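Local coordinates for protein hyaluronidase (Streptomyces koganeiensis, PDB 4UFQ) that probably breaks down hyaluronan as a hyalurononglucosaminidase, working as an elongated three-chain fibre related to the phage hyaluronidases, at residues A21-T24 with L25-F29; K120-L123 with I124-R127. All coordinates share one frame; numbering follows the deposited sequence.

Interaction 1 of 2, residues A21-T24 with L25-F29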
loop_
_atom_site.group_PDB
_atom_site.type_symbol
_atom_site.label_atom_id
_atom_site.label_comp_id
_atom_site.label_asym_id
_atom_site.label_seq_id
_atom_site.Cartn_x
_atom_site.Cartn_y
_atom_site.Cartn_z
ATOM N N ALA B 21 20.630 -22.242 18.426
ATOM C CA ALA B 21 21.142 -21.461 19.535
ATOM C C ALA B 21 19.972 -20.971 20.376
ATOM O O ALA B 21 18.991 -20.452 19.845
ATOM C CB ALA B 21 21.980 -20.291 19.036
ATOM N N ASP B 22 20.073 -21.180 21.686
ATOM C CA ASP B 22 19.118 -20.638 22.651
ATOM C C ASP B 22 19.937 -19.907 23.699
ATOM O O ASP B 22 20.492 -20.526 24.603
ATOM C CB ASP B 22 18.293 -21.752 23.297
ATOM C CG ASP B 22 17.136 -21.219 24.128
ATOM O OD1 ASP B 22 17.079 -19.995 24.365
ATOM O OD2 ASP B 22 16.287 -22.030 24.553
ATOM N N THR B 23 19.998 -18.587 23.575
ATOM C CA THR B 23 21.055 -17.811 24.198
ATOM C C THR B 23 20.606 -16.424 24.650
ATOM O O THR B 23 19.505 -15.978 24.321
ATOM C CB THR B 23 22.233 -17.678 23.204
ATOM O OG1 THR B 23 23.296 -16.921 23.795
ATOM C CG2 THR B 23 21.767 -17.004 21.900
ATOM N N THR B 24 21.459 -15.744 25.411
ATOM C CA THR B 24 21.230 -14.352 25.796
ATOM C C THR B 24 22.115 -13.417 24.978
ATOM O O THR B 24 21.958 -12.198 25.031
ATOM C CB THR B 24 21.498 -14.105 27.287
ATOM O OG1 THR B 24 22.853 -14.446 27.594
ATOM C CG2 THR B 24 20.559 -14.938 28.143
ATOM N N LEU B 25 23.041 -13.994 24.218
ATOM C CA LEU B 25 23.810 -13.239 23.242
ATOM C C LEU B 25 22.958 -13.097 22.003
ATOM O O LEU B 25 21.899 -13.716 21.899
ATOM C CB LEU B 25 25.084 -13.989 22.856
ATOM C CG LEU B 25 26.005 -14.441 23.988
ATOM C CD1 LEU B 25 27.234 -15.103 23.395
ATOM C CD2 LEU B 25 26.378 -13.262 24.863
ATOM N N GLU B 26 23.419 -12.294 21.055
ATOM C CA GLU B 26 22.846 -12.352 19.726
ATOM C C GLU B 26 23.164 -13.728 19.158
ATOM O O GLU B 26 24.329 -14.129 19.112
ATOM C CB GLU B 26 23.410 -11.256 18.823
ATOM C CG GLU B 26 22.958 -11.383 17.368
ATOM C CD GLU B 26 23.341 -10.184 16.535
ATOM O OE1 GLU B 26 24.521 -9.777 16.588
ATOM O OE2 GLU B 26 22.456 -9.643 15.833
ATOM N N ALA B 27 22.132 -14.455 18.736
ATOM C CA ALA B 27 22.296 -15.840 18.309
ATOM C C ALA B 27 23.077 -15.959 17.003
ATOM O O ALA B 27 23.804 -16.935 16.802
ATOM C CB ALA B 27 20.937 -16.532 18.190
ATOM N N ALA B 28 22.948 -14.973 16.118
ATOM C CA ALA B 28 23.671 -15.017 14.851
ATOM C C ALA B 28 24.115 -13.645 14.336
ATOM O O ALA B 28 23.354 -12.679 14.360
ATOM C CB ALA B 28 22.843 -15.730 13.801
ATOM N N PHE B 29 25.361 -13.579 13.875
ATOM C CA PHE B 29 25.896 -12.409 13.190
ATOM C C PHE B 29 26.562 -12.879 11.900
ATOM O O PHE B 29 27.601 -13.534 11.932
ATOM C CB PHE B 29 26.890 -11.655 14.081
ATOM C CG PHE B 29 27.480 -10.433 13.430
ATOM C CD1 PHE B 29 26.834 -9.208 13.506
ATOM C CD2 PHE B 29 28.681 -10.508 12.745
ATOM C CE1 PHE B 29 27.380 -8.083 12.906
ATOM C CE2 PHE B 29 29.228 -9.393 12.146
ATOM C CZ PHE B 29 28.573 -8.177 12.221
#
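Between strand 18-23 and strand 28-32 of this trimeric beta fibre the chain turns a corner, and an ST turn sits at the bend: the hydroxyl of Thr23 accepts the backbone N-H of Leu25 two residues on. OG1 of Thr23 lies 3.0 Å from N of Leu25, with an N-H...O angle of 158°. The torsion makes this possible, because chi1 of Thr23 (-180°) sets OG1 opposite its own N and beside the carbonyl carbon, on the side where the chain leaves. Threonine suits the place because its two branches do different work: while OG1 accepts the backbone N-H of Leu25, CG2 turns into the bend and lies 3.3 Å from O of Leu25. O of Leu25 also accepts a hydrogen bond from OG1 of Thr32 of the second subunit, and OG1 of Thr23 is also bonded to O of Glu17 of the third. The hydroxyl thus ties the turn to a neighbouring chain. Leu25 runs across Thr23 at about a right angle, its CB 3.6 Å from OG1 of Thr23. Deeper in the bend only small groups meet: CG2 of Thr23 is 3.8 Å from CB of Ala27, and CB of Ala27 lies 4.0 Å from CB of Ala21.

Interaction 2 of 2, residues K120-L123 with I124-R127; sequences KGNL and IALR. With SO4 (sulfate ion), chain Q.
A sulfate ion, probably from the crystallisation liquor, bridges Asn122 and Arg127 across a classic beta bulge at the start of strand 124-127, where Leu123 and Ile124 both face Val137 of strand 132-137. The two side chains share one oxygen. ND2 of Asn122 reaches sulfate O3 at 2.9 Å in a nearly straight bond (170°), and NH2 of Arg127 reaches the same O3 at 2.7 Å. NH1 of Arg127 binds O4 at 3.0 Å, and a weak bond from NH2 to O4 makes the grip two-pronged, with the sulfur at the edge of the guanidinium and in its plane. The arginine chain, extended from CG to NE (chi2 172°, chi3 170°), lets the charged end run back along the strand. ND2 of Asn122 and NH2 of Arg127, two donors 3.8 Å apart, both point hydrogens at O3, so the anion fits between them. Arginine suits the place because Asp133, the protein's own partner, forms a salt bridge with its NE, which would help fix the guanidinium's rotation. The amide of Asn122 is held at both ends as well, OD1 by Lys138 and ND2 also by Gln108 of the third subunit. Ala125 offers only a methyl to the amide, its CB 4.1 Å from ND2 of Asn122.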
loop_
_atom_site.group_PDB
_atom_site.type_symbol
_atom_site.label_atom_id
_atom_site.label_comp_id
_atom_site.label_asym_id
_atom_site.label_seq_id
_atom_site.Cartn_x
_atom_site.Cartn_y
_atom_site.Cartn_z
ATOM N N LYS B 120 11.026 12.740 -4.324
ATOM C CA LYS B 120 10.484 13.147 -5.608
ATOM C C LYS B 120 9.820 11.972 -6.331
ATOM O O LYS B 120 9.135 12.166 -7.333
ATOM C CB LYS B 120 11.575 13.805 -6.459
ATOM C CG LYS B 120 12.042 15.130 -5.866
ATOM C CD LYS B 120 13.273 15.687 -6.558
ATOM C CE LYS B 120 13.674 17.031 -5.958
ATOM N NZ LYS B 120 13.886 16.958 -4.480
ATOM N N GLY B 121 9.993 10.760 -5.805
ATOM C CA GLY B 121 9.366 9.582 -6.392
ATOM C C GLY B 121 7.934 9.278 -5.967
ATOM O O GLY B 121 7.405 9.867 -5.021
ATOM N N ASN B 122 7.301 8.337 -6.667
ATOM C CA ASN B 122 5.930 7.938 -6.358
ATOM C C ASN B 122 5.860 7.365 -4.959
ATOM O O ASN B 122 6.750 6.601 -4.562
ATOM C CB ASN B 122 5.430 6.858 -7.319
ATOM C CG ASN B 122 5.386 7.312 -8.746
ATOM O OD1 ASN B 122 4.931 8.422 -9.048
ATOM N ND2 ASN B 122 5.862 6.459 -9.646
ATOM N N LEU B 123 4.830 7.720 -4.206
ATOM C CA LEU B 123 4.634 7.138 -2.891
ATOM C C LEU B 123 4.079 5.717 -3.012
ATOM O O LEU B 123 4.496 4.808 -2.276
ATOM C CB LEU B 123 3.700 8.024 -2.053
ATOM C CG LEU B 123 4.105 9.501 -2.037
ATOM C CD1 LEU B 123 3.191 10.269 -1.061
ATOM C CD2 LEU B 123 5.562 9.663 -1.666
ATOM N N ILE B 124 3.161 5.515 -3.951
ATOM C CA ILE B 124 2.661 4.184 -4.286
ATOM C C ILE B 124 2.336 4.185 -5.772
ATOM O O ILE B 124 1.849 5.183 -6.308
ATOM C CB ILE B 124 1.442 3.770 -3.408
ATOM C CG1 ILE B 124 1.053 2.320 -3.683
ATOM C CG2 ILE B 124 0.276 4.747 -3.617
ATOM C CD1 ILE B 124 0.082 1.745 -2.656
ATOM N N ALA B 125 2.636 3.080 -6.449
ATOM C CA ALA B 125 2.304 2.921 -7.858
ATOM C C ALA B 125 1.851 1.499 -8.090
ATOM O O ALA B 125 2.644 0.557 -7.905
ATOM C CB ALA B 125 3.502 3.220 -8.724
ATOM N N LEU B 126 0.592 1.346 -8.478
ATOM C CA LEU B 126 -0.004 0.055 -8.791
ATOM C C LEU B 126 -0.171 -0.038 -10.296
ATOM O O LEU B 126 -0.995 0.691 -10.870
ATOM C CB LEU B 126 -1.342 -0.152 -8.044
ATOM C CG LEU B 126 -1.310 0.169 -6.546
ATOM C CD1 LEU B 126 -2.664 -0.122 -5.937
ATOM C CD2 LEU B 126 -0.190 -0.630 -5.832
ATOM N N ARG B 127 0.633 -0.893 -10.930
ATOM C CA ARG B 127 0.782 -0.933 -12.379
ATOM C C ARG B 127 0.550 -2.330 -12.918
ATOM O O ARG B 127 1.493 -3.083 -13.206
ATOM C CB ARG B 127 2.168 -0.404 -12.779
ATOM C CG ARG B 127 2.303 1.092 -12.580
ATOM C CD ARG B 127 3.720 1.648 -12.784
ATOM N NE ARG B 127 3.640 3.115 -12.807
ATOM C CZ ARG B 127 4.660 3.946 -12.987
ATOM N NH1 ARG B 127 5.883 3.478 -13.167
ATOM N NH2 ARG B 127 4.450 5.262 -12.982
HETATM S S SO4 Q . 7.528 7.097 -12.908
HETATM O O1 SO4 Q . 8.443 6.815 -11.799
HETATM O O2 SO4 Q . 8.028 8.239 -13.683
HETATM O O3 SO4 Q . 6.163 7.339 -12.428
HETATM O O4 SO4 Q . 7.512 5.941 -13.805
#

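How the interactions relate
Both contacts are largely buried, but interaction 1 includes the exposed Thr24 and partly exposed Leu25, whereas in interaction 2 only Arg127 of the touching residues is partly exposed. Interaction 1 turns the chain from strand 18-23 to strand 28-32, and interaction 2 leads a loop into strand 124-127; strands at both places pair in parallel with neighbouring subunits. Their centres lie 39 Å apart, interaction 1 about 35 Å from the chain's centre and interaction 2 about 7 Å. Their chemistry differs. At residues 21-29 one hydroxyl and a few methyls close a bend directly. At residues 120-127 no hydrogen bond crosses between the segments, and a bound sulfate, probably from the crystallisation liquor, bridges amide and guanidinium.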